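Local coordinates for protein CPn_0803/CP_1068/CPj0803/CpB0832 (PDB 3Q9D) that is of unknown function but, as a coiled-coil protein of a chlamydial family, may act at the needle tip of the type III secretion system, at residues A[139-144]-A[154-159]; A[99-104]-A[112-117]. All coordinates share one frame; numbering follows the deposited sequence.

Contact 1 of 2, residues A[139-144]-A[154-159]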
# COMPACT_ATOMS: atom_id res chain seq x y z
N PHE A 139 10.88 -1.25 15.67
CA PHE A 139 10.31 -2.15 16.65
C PHE A 139 9.89 -3.46 15.97
O PHE A 139 9.64 -3.48 14.78
CB PHE A 139 9.08 -1.47 17.29
CG PHE A 139 8.74 -2.00 18.65
CD1 PHE A 139 9.44 -1.57 19.79
CD2 PHE A 139 7.71 -2.91 18.82
CE1 PHE A 139 9.12 -2.07 21.06
CE2 PHE A 139 7.38 -3.41 20.08
CZ PHE A 139 8.09 -2.99 21.20
N ILE A 140 9.88 -4.55 16.71
CA ILE A 140 9.38 -5.82 16.17
C ILE A 140 8.60 -6.53 17.26
O ILE A 140 8.99 -6.50 18.44
CB ILE A 140 10.52 -6.73 15.62
CG1 ILE A 140 9.99 -8.08 15.12
CG2 ILE A 140 11.57 -6.97 16.67
CD1 ILE A 140 11.10 -8.98 14.56
N THR A 141 7.47 -7.13 16.89
CA THR A 141 6.74 -7.98 17.83
C THR A 141 6.62 -9.37 17.22
O THR A 141 6.67 -9.51 16.00
CB THR A 141 5.31 -7.48 18.08
OG1 THR A 141 4.58 -7.49 16.85
CG2 THR A 141 5.31 -6.06 18.66
N SER A 142 6.44 -10.38 18.06
CA SER A 142 6.23 -11.74 17.59
C SER A 142 5.20 -12.40 18.47
O SER A 142 5.21 -12.21 19.69
CB SER A 142 7.52 -12.56 17.65
OG SER A 142 8.51 -12.05 16.76
N ASP A 143 4.30 -13.16 17.87
CA ASP A 143 3.36 -13.97 18.62
C ASP A 143 3.47 -15.40 18.15
O ASP A 143 3.34 -15.68 16.96
CB ASP A 143 1.94 -13.49 18.42
CG ASP A 143 1.72 -12.10 18.96
OD1 ASP A 143 1.76 -11.93 20.21
OD2 ASP A 143 1.52 -11.18 18.15
N MET A 144 3.73 -16.30 19.09
CA MET A 144 3.86 -17.69 18.75
C MET A 144 2.48 -18.33 18.67
O MET A 144 1.64 -18.13 19.54
CB MET A 144 4.70 -18.43 19.79
CG MET A 144 5.13 -19.82 19.35
SD MET A 144 6.45 -20.46 20.40
CE MET A 144 5.52 -20.77 21.91
N LEU A 154 3.97 -15.16 14.28
CA LEU A 154 3.46 -14.01 13.54
C LEU A 154 4.31 -12.81 13.94
O LEU A 154 4.17 -12.27 15.04
CB LEU A 154 1.98 -13.77 13.87
CG LEU A 154 1.20 -12.70 13.10
CD1 LEU A 154 -0.27 -12.76 13.49
CD2 LEU A 154 1.75 -11.28 13.35
N ASN A 155 5.22 -12.42 13.06
CA ASN A 155 6.12 -11.31 13.35
C ASN A 155 5.60 -10.03 12.74
O ASN A 155 5.07 -10.04 11.63
CB ASN A 155 7.52 -11.60 12.81
CG ASN A 155 8.04 -12.93 13.30
OD1 ASN A 155 8.40 -13.07 14.47
ND2 ASN A 155 8.05 -13.93 12.42
N ARG A 156 5.77 -8.92 13.46
CA ARG A 156 5.44 -7.62 12.89
C ARG A 156 6.65 -6.71 12.97
O ARG A 156 7.16 -6.46 14.05
CB ARG A 156 4.25 -6.99 13.64
CG ARG A 156 2.94 -7.69 13.36
CD ARG A 156 1.82 -7.13 14.27
NE ARG A 156 0.63 -7.97 14.24
CZ ARG A 156 -0.23 -7.99 13.22
NH1 ARG A 156 -0.02 -7.23 12.15
NH2 ARG A 156 -1.29 -8.79 13.28
N LEU A 157 7.10 -6.21 11.82
CA LEU A 157 8.24 -5.33 11.59
C LEU A 157 7.81 -3.87 11.52
O LEU A 157 6.89 -3.69 10.72
CB LEU A 157 8.98 -5.73 10.31
CG LEU A 157 9.76 -7.04 10.35
CD1 LEU A 157 11.01 -6.90 11.20
CD2 LEU A 157 8.88 -8.17 10.88
N ALA A 158 8.22 -2.93 12.37
CA ALA A 158 7.76 -1.55 12.26
C ALA A 158 8.98 -0.71 12.00
O ALA A 158 10.01 -0.90 12.66
CB ALA A 158 7.06 -1.09 13.57
N ARG A 159 8.88 0.21 11.05
CA ARG A 159 9.98 1.12 10.76
C ARG A 159 9.82 2.46 11.47
O ARG A 159 8.75 2.78 11.99
CB ARG A 159 10.07 1.35 9.26
CG ARG A 159 10.20 0.05 8.47
CD ARG A 159 10.55 0.29 7.02
NE ARG A 159 9.72 1.33 6.40
CZ ARG A 159 9.60 1.50 5.08
NH1 ARG A 159 10.25 0.69 4.26
NH2 ARG A 159 8.85 2.47 4.59
O HOH W 1 3.46 -9.93 16.50
O HOH W 2 0.14 -9.34 16.64

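Contact 2 of 2, residues A[99-104]-A[112-117]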
# COMPACT_ATOMS: atom_id res chain seq x y z
N GLY A 99 13.15 23.73 20.89
CA GLY A 99 12.43 24.11 22.10
C GLY A 99 13.03 25.31 22.84
O GLY A 99 12.78 25.51 24.04
N LYS A 100 13.81 26.13 22.14
CA LYS A 100 14.54 27.24 22.76
C LYS A 100 14.01 28.58 22.29
O LYS A 100 13.75 28.78 21.09
CB LYS A 100 16.03 27.10 22.44
CG LYS A 100 16.92 28.29 22.80
CD LYS A 100 16.88 28.62 24.30
CE LYS A 100 18.16 29.33 24.76
NZ LYS A 100 18.47 30.56 23.97
N LEU A 101 13.81 29.50 23.23
CA LEU A 101 13.30 30.84 22.93
C LEU A 101 14.48 31.82 22.92
O LEU A 101 15.10 32.07 23.97
CB LEU A 101 12.24 31.27 23.96
CG LEU A 101 10.94 30.46 23.98
CD1 LEU A 101 9.96 31.02 24.98
CD2 LEU A 101 10.30 30.42 22.60
N THR A 102 14.77 32.39 21.75
CA THR A 102 16.01 33.16 21.59
C THR A 102 15.83 34.64 21.83
O THR A 102 16.76 35.43 21.63
CB THR A 102 16.65 32.94 20.21
OG1 THR A 102 15.75 33.42 19.18
CG2 THR A 102 16.96 31.44 19.99
N GLN A 103 14.63 35.04 22.26
CA GLN A 103 14.43 36.38 22.80
C GLN A 103 13.24 36.38 23.74
O GLN A 103 12.36 35.50 23.67
CB GLN A 103 14.23 37.40 21.69
CG GLN A 103 13.20 36.98 20.68
CD GLN A 103 12.69 38.15 19.84
OE1 GLN A 103 13.20 39.26 19.93
NE2 GLN A 103 11.68 37.89 19.02
N GLU A 104 13.21 37.36 24.64
CA GLU A 104 12.08 37.54 25.55
C GLU A 104 10.80 37.86 24.77
O GLU A 104 10.81 38.67 23.84
CB GLU A 104 12.39 38.65 26.57
CG GLU A 104 11.29 38.90 27.62
CD GLU A 104 11.34 37.92 28.81
OE1 GLU A 104 12.28 37.10 28.88
OE2 GLU A 104 10.42 38.00 29.67
N ALA A 112 1.93 31.34 24.04
CA ALA A 112 1.64 30.72 22.75
C ALA A 112 2.84 29.93 22.25
O ALA A 112 2.68 28.84 21.71
CB ALA A 112 1.21 31.77 21.72
N ALA A 113 4.05 30.46 22.44
CA ALA A 113 5.26 29.76 22.03
C ALA A 113 5.36 28.44 22.80
O ALA A 113 5.66 27.39 22.20
CB ALA A 113 6.54 30.62 22.27
N HIS A 114 5.10 28.47 24.10
CA HIS A 114 5.15 27.22 24.88
C HIS A 114 4.13 26.22 24.38
O HIS A 114 4.39 25.02 24.35
CB HIS A 114 4.98 27.48 26.39
CG HIS A 114 6.17 28.16 27.00
ND1 HIS A 114 7.45 27.96 26.53
CD2 HIS A 114 6.27 29.04 28.01
CE1 HIS A 114 8.30 28.68 27.25
NE2 HIS A 114 7.61 29.34 28.15
N SER A 115 2.96 26.70 23.97
CA SER A 115 1.92 25.81 23.47
C SER A 115 2.36 25.17 22.15
O SER A 115 2.16 23.97 21.92
CB SER A 115 0.61 26.58 23.28
OG SER A 115 -0.39 25.75 22.74
N LEU A 116 2.97 25.98 21.28
CA LEU A 116 3.46 25.49 19.98
C LEU A 116 4.57 24.47 20.17
O LEU A 116 4.65 23.46 19.47
CB LEU A 116 3.98 26.63 19.12
CG LEU A 116 2.93 27.59 18.54
CD1 LEU A 116 3.65 28.72 17.78
CD2 LEU A 116 1.90 26.86 17.64
N ILE A 117 5.44 24.73 21.15
CA ILE A 117 6.52 23.81 21.45
C ILE A 117 5.94 22.47 21.90
O ILE A 117 6.33 21.41 21.41
CB ILE A 117 7.47 24.38 22.53
CG1 ILE A 117 8.29 25.54 21.93
CG2 ILE A 117 8.40 23.30 23.04
CD1 ILE A 117 9.15 26.30 22.99

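Contact 1 of 2, residues A[139-144]-A[154-159]
F139 pairs with A158 through two backbone bonds, the straighter from A158 N to F139 O (2.9 Å), and their CB atoms meet on one face of the sheet. On the other face I140 lies alongside L157, both side chains pointing the same way. With CG1 anti to the backbone N (chi1 178°) and the chain extended beyond it, I140 brings CD1 to 4.0 Å from L157 CD1, while its CA-H approaches R156 O. T141 again forms a hydrogen-bonded pair, with R156; its hydroxyl OG1 sits 3.3 Å from R156 CB, against the root of the arginine chain. This alternation of hydrogen-bonded and non-hydrogen-bonded pairs is that of a regular antiparallel beta hairpin, strands 137-147 and 150-159, with strand 164-170 completing a three-stranded sheet beyond the second. S142 and N155 turn back to the I140 face. Here S142 OG donates to N155 OD1 over 2.5 Å, in the carbonyl plane; the same OG also bonds H180 of a second subunit, and N155 ND2 is held by T169 and L167 of the third strand. D143 closes the series with L154 through a reciprocal pair of backbone bonds. Its OD2 forms a salt bridge to R72 of a third subunit and takes two waters: one accepts from T141 OG1 and donates also to L154 O, the other accepts from R156 NE over 2.8 Å, at the guanidinium edge. L154 CD2 packs 3.4 Å above a face of that guanidinium, offset toward its rim.

Contact 2 of 2, residues A[99-104]-A[112-117]
L101 turns CG beside its own backbone N (chi1 -65°) and, with an extended second torsion, spreads its two methyls over helix 107-133. CD2 meets A113 CB at 3.8 Å, the two side chains both pointing into the contact from their backbones. The other branch, CD1, comes to 3.7 Å from H114 CE1, approaching the imidazole obliquely. H114 leaves the helix pointing past the loop, and its ring then bends back so that CE1 does the touching. One turn further on, I117 carries CG1 beside its backbone N (chi1 -71°) and runs it out extended, which brings CD1 within 3.9 Å of G99 O and a looser 4.3 Å of L101 CD2. A113 CB, H114 CE1 and I117 CD1, from neighbouring turns of helix 107-133, take the two methyls of L101 between them, and the bond from I117 N to A113 O holds the backbone there. No hydrogen bond crosses between the segments; the grip is van der Waals contact, and the pair buries 200 Å² in all. G99 is where the chain leaves helix 86-98: its positive phi (64°), a conformation that favours glycine, turns the backbone out of the helix and into the loop. The contact therefore packs an interhelical connection onto the helix that follows it, at the surface of the helical part of the chain. I117 also touches M95 of helix 86-98, A113 meets L105 further along the loop, and L116, on another side of helix 107-133, packs on F51 and E55 of helix 48-61.

Overall arrangement
From the N terminus, helices 48-61, 70-82 and 86-98 come first; contact 2 then closes the short loop between helix 86-98 and helix 107-133, folding that connection back on the early turns of the long helix. The same helix runs on to residue 133 and leads into strand 137-147, where contact 1 zips up the beta hairpin with strand 150-159. The two loops are in series, neither nesting nor crossing. The centres of contact 1 and contact 2 lie about 38 Å apart, on opposite sides of the chain's centre, and the nearest atoms of contact 1 and contact 2 are about 21 Å apart. Contact 2 thus belongs to the N-terminal helices, contact 1 to the sheet that precedes the C-terminal helices.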